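Local structure of polyhedrin (Uranotaenia sapphirina cypovirus, 4ZQX) at residues 96-101 / 169-174; 209-212 / 216-219. The protein forms the crystalline polyhedra in which cypovirus particles are embedded, and binds ATP. One frame throughout, in Å; residues are numbered along the deposited sequence.

Contact 1: residues 96-101 / 169-174; sequences NRIPKK and GRPVSI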
ATOM      1  N   ASN A  96       0.373 -13.123 -25.273  1.00 31.67           N
ATOM      2  CA  ASN A  96      -0.038 -11.845 -25.838  1.00 33.22           C
ATOM      3  C   ASN A  96      -0.059 -10.722 -24.802  1.00 33.23           C
ATOM      4  O   ASN A  96       0.047  -9.548 -25.169  1.00 33.90           O
ATOM      5  CB  ASN A  96      -1.442 -11.919 -26.427  1.00 35.44           C
ATOM      6  CG  ASN A  96      -1.540 -12.769 -27.682  1.00 38.28           C
ATOM      7  OD1 ASN A  96      -0.540 -13.218 -28.245  1.00 39.50           O
ATOM      8  ND2 ASN A  96      -2.774 -12.963 -28.147  1.00 39.88           N
ATOM      9  N   ARG A  97      -0.210 -11.070 -23.520  1.00 31.24           N
ATOM     10  CA  ARG A  97      -0.429 -10.070 -22.466  1.00 31.74           C
ATOM     11  C   ARG A  97       0.723  -9.976 -21.479  1.00 32.59           C
ATOM     12  O   ARG A  97       0.653  -9.224 -20.507  1.00 33.56           O
ATOM     13  CB  ARG A  97      -1.724 -10.379 -21.696  1.00 30.92           C
ATOM     14  CG  ARG A  97      -2.982 -10.230 -22.570  1.00 33.49           C
ATOM     15  CD  ARG A  97      -4.294 -10.495 -21.815  1.00 35.14           C
ATOM     16  NE  ARG A  97      -5.444 -10.309 -22.698  1.00 35.45           N
ATOM     17  CZ  ARG A  97      -5.952  -9.122 -23.026  1.00 37.52           C
ATOM     18  NH1 ARG A  97      -5.434  -8.006 -22.519  1.00 37.87           N
ATOM     19  NH2 ARG A  97      -6.986  -9.052 -23.865  1.00 39.28           N
ATOM     20  N   ILE A  98       1.776 -10.746 -21.732  1.00 31.57           N
ATOM     21  CA  ILE A  98       2.956 -10.750 -20.873  1.00 31.76           C
ATOM     22  C   ILE A  98       3.956  -9.783 -21.512  1.00 32.26           C
ATOM     23  O   ILE A  98       4.083  -9.759 -22.737  1.00 33.09           O
ATOM     24  CB  ILE A  98       3.528 -12.185 -20.747  1.00 33.61           C
ATOM     25  CG1 ILE A  98       2.502 -13.096 -20.060  1.00 34.78           C
ATOM     26  CG2 ILE A  98       4.816 -12.214 -19.952  1.00 34.85           C
ATOM     27  CD1 ILE A  98       2.841 -14.552 -20.134  1.00 35.77           C
ATOM     28  N   PRO A  99       4.655  -8.974 -20.702  1.00 31.30           N
ATOM     29  CA  PRO A  99       5.632  -8.068 -21.321  1.00 32.15           C
ATOM     30  C   PRO A  99       6.736  -8.829 -22.049  1.00 34.06           C
ATOM     31  O   PRO A  99       7.142  -9.903 -21.588  1.00 35.43           O
ATOM     32  CB  PRO A  99       6.243  -7.323 -20.126  1.00 31.96           C
ATOM     33  CG  PRO A  99       5.264  -7.521 -18.985  1.00 33.81           C
ATOM     34  CD  PRO A  99       4.585  -8.810 -19.233  1.00 32.81           C
ATOM     35  N   LYS A 100       7.200  -8.277 -23.166  1.00 36.30           N
ATOM     36  CA  LYS A 100       8.388  -8.765 -23.842  1.00 36.47           C
ATOM     37  C   LYS A 100       9.634  -8.235 -23.174  1.00 34.51           C
ATOM     38  O   LYS A 100      10.651  -8.917 -23.118  1.00 35.03           O
ATOM     39  CB  LYS A 100       8.431  -8.257 -25.277  1.00 43.02           C
ATOM     40  CG  LYS A 100       7.562  -8.984 -26.253  1.00 51.43           C
ATOM     41  CD  LYS A 100       8.000  -8.630 -27.673  1.00 56.85           C
ATOM     42  CE  LYS A 100       9.116  -9.558 -28.181  1.00 60.00           C
ATOM     43  NZ  LYS A 100       8.670 -10.990 -28.333  1.00 61.04           N
ATOM     44  N   LYS A 101       9.551  -6.990 -22.709  1.00 32.76           N
ATOM     45  CA  LYS A 101      10.702  -6.257 -22.213  1.00 34.11           C
ATOM     46  C   LYS A 101      10.282  -5.374 -21.044  1.00 32.64           C
ATOM     47  O   LYS A 101       9.179  -4.827 -21.043  1.00 32.81           O
ATOM     48  CB  LYS A 101      11.249  -5.379 -23.341  1.00 37.74           C
ATOM     49  CG  LYS A 101      12.354  -4.426 -22.913  1.00 41.12           C
ATOM     50  CD  LYS A 101      13.075  -3.776 -24.113  1.00 41.31           C
ATOM     51  CE  LYS A 101      12.216  -2.722 -24.794  1.00 41.47           C
ATOM     52  NZ  LYS A 101      12.983  -1.933 -25.819  1.00 39.62           N
ATOM     53  N   GLY A 169       8.408 -15.155 -21.565  1.00 38.37           N
ATOM     54  CA  GLY A 169       7.063 -15.668 -21.805  1.00 36.85           C
ATOM     55  C   GLY A 169       6.354 -16.188 -20.574  1.00 36.39           C
ATOM     56  O   GLY A 169       5.363 -16.904 -20.685  1.00 37.15           O
ATOM     57  N   ARG A 170       6.858 -15.816 -19.402  1.00 35.89           N
ATOM     58  CA  ARG A 170       6.264 -16.242 -18.143  0.67 36.70           C
ATOM     59  C   ARG A 170       5.987 -15.007 -17.291  1.00 34.66           C
ATOM     60  O   ARG A 170       6.798 -14.097 -17.254  1.00 36.21           O
ATOM     61  CB  ARG A 170       7.213 -17.216 -17.435  0.67 39.76           C
ATOM     62  CG  ARG A 170       6.819 -17.648 -16.030  0.67 43.56           C
ATOM     63  CD  ARG A 170       7.899 -18.558 -15.444  0.67 46.17           C
ATOM     64  NE  ARG A 170       7.573 -19.025 -14.098  0.67 47.82           N
ATOM     65  CZ  ARG A 170       6.730 -20.020 -13.838  0.67 46.38           C
ATOM     66  NH1 ARG A 170       6.122 -20.648 -14.834  0.67 43.97           N
ATOM     67  NH2 ARG A 170       6.497 -20.386 -12.582  0.67 47.31           N
ATOM     68  N   PRO A 171       4.817 -14.969 -16.616  1.00 32.97           N
ATOM     69  CA  PRO A 171       4.547 -13.805 -15.770  1.00 32.23           C
ATOM     70  C   PRO A 171       5.547 -13.689 -14.635  1.00 31.53           C
ATOM     71  O   PRO A 171       6.000 -14.690 -14.097  1.00 32.78           O
ATOM     72  CB  PRO A 171       3.157 -14.091 -15.181  1.00 34.96           C
ATOM     73  CG  PRO A 171       2.582 -15.184 -16.004  1.00 37.48           C
ATOM     74  CD  PRO A 171       3.739 -15.970 -16.525  1.00 35.28           C
ATOM     75  N   VAL A 172       5.851 -12.453 -14.265  1.00 31.19           N
ATOM     76  CA  VAL A 172       6.747 -12.163 -13.153  1.00 31.26           C
ATOM     77  C   VAL A 172       6.117 -11.094 -12.267  1.00 32.03           C
ATOM     78  O   VAL A 172       5.149 -10.442 -12.670  1.00 31.94           O
ATOM     79  CB  VAL A 172       8.116 -11.665 -13.668  1.00 31.92           C
ATOM     80  CG1 VAL A 172       8.760 -12.731 -14.526  1.00 30.99           C
ATOM     81  CG2 VAL A 172       7.954 -10.366 -14.440  1.00 32.46           C
ATOM     82  N   SER A 173       6.672 -10.935 -11.063  1.00 31.85           N
ATOM     83  CA  SER A 173       6.366  -9.805 -10.181  1.00 30.79           C
ATOM     84  C   SER A 173       7.672  -9.054  -9.927  1.00 29.31           C
ATOM     85  O   SER A 173       8.749  -9.564 -10.242  1.00 30.19           O
ATOM     86  CB  SER A 173       5.744 -10.280  -8.873  1.00 31.79           C
ATOM     87  OG  SER A 173       6.591 -11.203  -8.207  1.00 33.34           O
ATOM     88  N   ILE A 174       7.583  -7.840  -9.390  1.00 30.15           N
ATOM     89  CA  ILE A 174       8.750  -6.967  -9.299  1.00 28.64           C
ATOM     90  C   ILE A 174       8.907  -6.360  -7.923  1.00 28.06           C
ATOM     91  O   ILE A 174       7.934  -5.885  -7.325  1.00 29.95           O
ATOM     92  CB  ILE A 174       8.644  -5.789 -10.304  1.00 32.75           C
ATOM     93  CG1 ILE A 174       8.578  -6.300 -11.742  1.00 35.69           C
ATOM     94  CG2 ILE A 174       9.824  -4.851 -10.145  1.00 34.71           C
ATOM     95  CD1 ILE A 174       8.360  -5.180 -12.763  1.00 38.23           C
TER
HETATM   96  O   HOH W   1       7.691 -12.482 -22.647  1.00 41.15           O
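I98 reaches across from the loop ahead of strand 101-107 and lays its two methyl groups against the backbone of G169 and R170 and the ring of P171. CB points toward the partner segment and the side chain forks there. The CG2 branch lies anti to the backbone N and meets the carbonyl of R170, with CG2 3.8 Å from R170 O. The other branch leads through CG1 to CD1. It runs on extended (chi2 168°), which puts CD1 against the carbonyl of G169 and the ring of P171. CD1 lies 3.5 Å from G169 O. The same methyl touches the proline ring, with I98 CD1 4.0 Å from P171 CD. Y82 of helix 72-83 packs on both I98 and P171, so the apolar pair continues into that helix. G169 has a positive phi (85°), and the chain turns there on its way to strand 173-179. R170 starts its side chain away from the 96-101 segment, and its NH1 hydrogen-bonds to Y82 O. One water provides a polar link beside the methyl contacts. It donates to P99 O at 2.8 Å and accepts a weak bond from G169 N at 3.0 Å. A little further along, K100 and K101 both face E34 in a classic beta bulge, where the loop passes into strand 101-107 of the six-stranded sheet. The two segments therefore meet through van der Waals contact and a water bridge, without direct hydrogen bonds. Such a junction depends more on the fit of I98 than on any directional bond.

Contact 2: residues 209-212 / 216-219; sequences QWFD and ELYA
With CG beside its backbone N (chi1 -57°), F211 sets its ring against L217 CA; L217, with CG anti to its own N (chi1 173°), sends CD1 to the CE2 side of that ring. The ring and the leucine side chain cross at about a right angle. One face of the F211 ring is covered by the L217 backbone, with L217 CA 4.0 Å from the ring centroid in a CH-pi contact. The leucine branch adds an apolar touch, L217 CD1 to F211 CE2 at 3.6 Å. Strand 207-211, outermost in its antiparallel sheet within this chain, is followed by a two-residue link into helix 214-225, which folds back over the strand. N213, just ahead of the helix, accepts a hydrogen bond from E216 N through OD1. E216 runs extended beyond CG to D212, just past the C-terminal end of the strand. There D212 N donates to E216 OE1 at 2.9 Å (N-H...O 155°), approaching from above the carboxylate plane. A water donates to the same E216 OE1 and to D212 OD2. OE1 thus receives two donors. D212 OD2 and E216 OE1 lie 4.3 Å apart, and the shared water probably eases their repulsion. H221, further along the helix, also packs on F211.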
ATOM      1  N   GLN A 209       0.128   4.469 -16.024  1.00 30.51           N
ATOM      2  CA  GLN A 209      -0.414   4.948 -17.297  1.00 30.76           C
ATOM      3  C   GLN A 209      -0.311   3.878 -18.363  1.00 30.70           C
ATOM      4  O   GLN A 209       0.587   3.033 -18.333  1.00 32.59           O
ATOM      5  CB  GLN A 209       0.310   6.218 -17.753  1.00 32.29           C
ATOM      6  CG  GLN A 209      -0.001   7.441 -16.902  1.00 34.38           C
ATOM      7  CD  GLN A 209       0.889   8.632 -17.245  1.00 34.72           C
ATOM      8  OE1 GLN A 209       2.108   8.565 -17.119  1.00 38.10           O
ATOM      9  NE2 GLN A 209       0.284   9.716 -17.700  1.00 34.81           N
ATOM     10  N   TRP A 210      -1.251   3.936 -19.302  1.00 31.28           N
ATOM     11  CA  TRP A 210      -1.346   3.007 -20.421  1.00 29.71           C
ATOM     12  C   TRP A 210      -1.133   3.780 -21.710  1.00 29.85           C
ATOM     13  O   TRP A 210      -1.692   4.856 -21.876  1.00 31.55           O
ATOM     14  CB  TRP A 210      -2.746   2.405 -20.486  1.00 28.14           C
ATOM     15  CG  TRP A 210      -3.098   1.465 -19.381  1.00 30.14           C
ATOM     16  CD1 TRP A 210      -3.126   0.107 -19.452  1.00 31.15           C
ATOM     17  CD2 TRP A 210      -3.498   1.810 -18.052  1.00 31.06           C
ATOM     18  NE1 TRP A 210      -3.513  -0.423 -18.246  1.00 31.32           N
ATOM     19  CE2 TRP A 210      -3.748   0.603 -17.367  1.00 31.14           C
ATOM     20  CE3 TRP A 210      -3.665   3.016 -17.373  1.00 31.28           C
ATOM     21  CZ2 TRP A 210      -4.152   0.565 -16.038  1.00 32.65           C
ATOM     22  CZ3 TRP A 210      -4.070   2.978 -16.037  1.00 32.97           C
ATOM     23  CH2 TRP A 210      -4.314   1.755 -15.388  1.00 33.36           C
ATOM     24  N   PHE A 211      -0.341   3.230 -22.625  1.00 29.98           N
ATOM     25  CA  PHE A 211      -0.112   3.842 -23.935  1.00 29.04           C
ATOM     26  C   PHE A 211      -0.219   2.781 -25.030  1.00 30.10           C
ATOM     27  O   PHE A 211       0.174   1.626 -24.830  1.00 31.60           O
ATOM     28  CB  PHE A 211       1.271   4.495 -23.990  1.00 30.37           C
ATOM     29  CG  PHE A 211       1.503   5.521 -22.918  1.00 33.23           C
ATOM     30  CD1 PHE A 211       1.131   6.845 -23.106  1.00 35.12           C
ATOM     31  CD2 PHE A 211       2.090   5.163 -21.728  1.00 34.27           C
ATOM     32  CE1 PHE A 211       1.350   7.798 -22.105  1.00 36.54           C
ATOM     33  CE2 PHE A 211       2.299   6.110 -20.725  1.00 34.88           C
ATOM     34  CZ  PHE A 211       1.926   7.422 -20.921  1.00 36.52           C
ATOM     35  N   ASP A 212      -0.737   3.163 -26.192  1.00 30.47           N
ATOM     36  CA  ASP A 212      -0.903   2.191 -27.276  1.00 29.91           C
ATOM     37  C   ASP A 212       0.379   1.929 -28.040  1.00 30.23           C
ATOM     38  O   ASP A 212       0.511   0.896 -28.692  1.00 33.41           O
ATOM     39  CB  ASP A 212      -2.020   2.612 -28.240  1.00 32.18           C
ATOM     40  CG  ASP A 212      -3.381   2.375 -27.655  1.00 39.34           C
ATOM     41  OD1 ASP A 212      -3.701   1.212 -27.416  1.00 42.86           O
ATOM     42  OD2 ASP A 212      -4.125   3.333 -27.410  1.00 44.01           O
ATOM     43  N   GLU A 216       3.765   7.533 -28.103  1.00 31.20           N
ATOM     44  CA  GLU A 216       2.869   8.195 -27.148  1.00 30.23           C
ATOM     45  C   GLU A 216       3.530   8.339 -25.777  1.00 31.49           C
ATOM     46  O   GLU A 216       3.413   9.379 -25.130  1.00 33.26           O
ATOM     47  CB  GLU A 216       1.549   7.418 -26.987  1.00 31.55           C
ATOM     48  CG  GLU A 216       0.629   7.478 -28.173  1.00 35.27           C
ATOM     49  CD  GLU A 216      -0.589   6.575 -28.008  1.00 38.21           C
ATOM     50  OE1 GLU A 216      -0.763   5.983 -26.919  1.00 39.19           O
ATOM     51  OE2 GLU A 216      -1.362   6.449 -28.977  1.00 42.24           O
ATOM     52  N   LEU A 217       4.224   7.293 -25.332  1.00 31.64           N
ATOM     53  CA  LEU A 217       4.964   7.335 -24.064  1.00 30.60           C
ATOM     54  C   LEU A 217       6.034   8.424 -24.095  1.00 31.16           C
ATOM     55  O   LEU A 217       6.208   9.184 -23.134  1.00 31.33           O
ATOM     56  CB  LEU A 217       5.624   5.976 -23.802  1.00 31.94           C
ATOM     57  CG  LEU A 217       6.575   5.841 -22.610  1.00 32.82           C
ATOM     58  CD1 LEU A 217       5.800   5.840 -21.306  1.00 34.99           C
ATOM     59  CD2 LEU A 217       7.398   4.566 -22.782  1.00 32.97           C
ATOM     60  N   TYR A 218       6.764   8.497 -25.197  1.00 31.12           N
ATOM     61  CA  TYR A 218       7.833   9.493 -25.306  1.00 31.69           C
ATOM     62  C   TYR A 218       7.266  10.912 -25.304  1.00 32.69           C
ATOM     63  O   TYR A 218       7.783  11.801 -24.629  1.00 33.83           O
ATOM     64  CB  TYR A 218       8.683   9.284 -26.572  1.00 32.75           C
ATOM     65  CG  TYR A 218       9.297   7.893 -26.738  1.00 31.94           C
ATOM     66  CD1 TYR A 218       9.647   7.121 -25.636  1.00 34.90           C
ATOM     67  CD2 TYR A 218       9.500   7.347 -28.009  1.00 32.26           C
ATOM     68  CE1 TYR A 218      10.168   5.843 -25.793  1.00 36.08           C
ATOM     69  CE2 TYR A 218      10.021   6.079 -28.170  1.00 33.79           C
ATOM     70  CZ  TYR A 218      10.360   5.327 -27.060  1.00 35.74           C
ATOM     71  OH  TYR A 218      10.890   4.056 -27.219  1.00 37.63           O
ATOM     72  N   ALA A 219       6.199  11.111 -26.070  1.00 31.58           N
ATOM     73  CA  ALA A 219       5.628  12.436 -26.261  1.00 31.59           C
ATOM     74  C   ALA A 219       4.893  12.951 -25.030  1.00 31.41           C
ATOM     75  O   ALA A 219       4.995  14.138 -24.698  1.00 33.75           O
ATOM     76  CB  ALA A 219       4.705  12.422 -27.468  1.00 32.32           C
TER
HETATM   77  O   HOH W   2      -3.638   5.730 -26.649  1.00 58.53           O

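In the fold
Both segments of contact 1 come before those of contact 2 in the sequence. The contact centres are 18 Å apart, and their nearest atoms come to about 6 Å without touching. Both involve the six-stranded antiparallel sheet. Segment 96-101 leads into strand 101-107, while 209-212 ends the outermost strand 207-211, with strands 27-34 and 40-47 in between. Contact 1 packs the loop leading into strand 101-107 against the loop leading into strand 173-179 of the three-stranded sheet. Contact 2 joins strand 207-211 to helix 214-225. The same segments also reach other subunits: S173 packs on P205 of the second, and Q209 NE2 hydrogen-bonds to N80 OD1 of the third. Both contacts lie away from the ATP pocket.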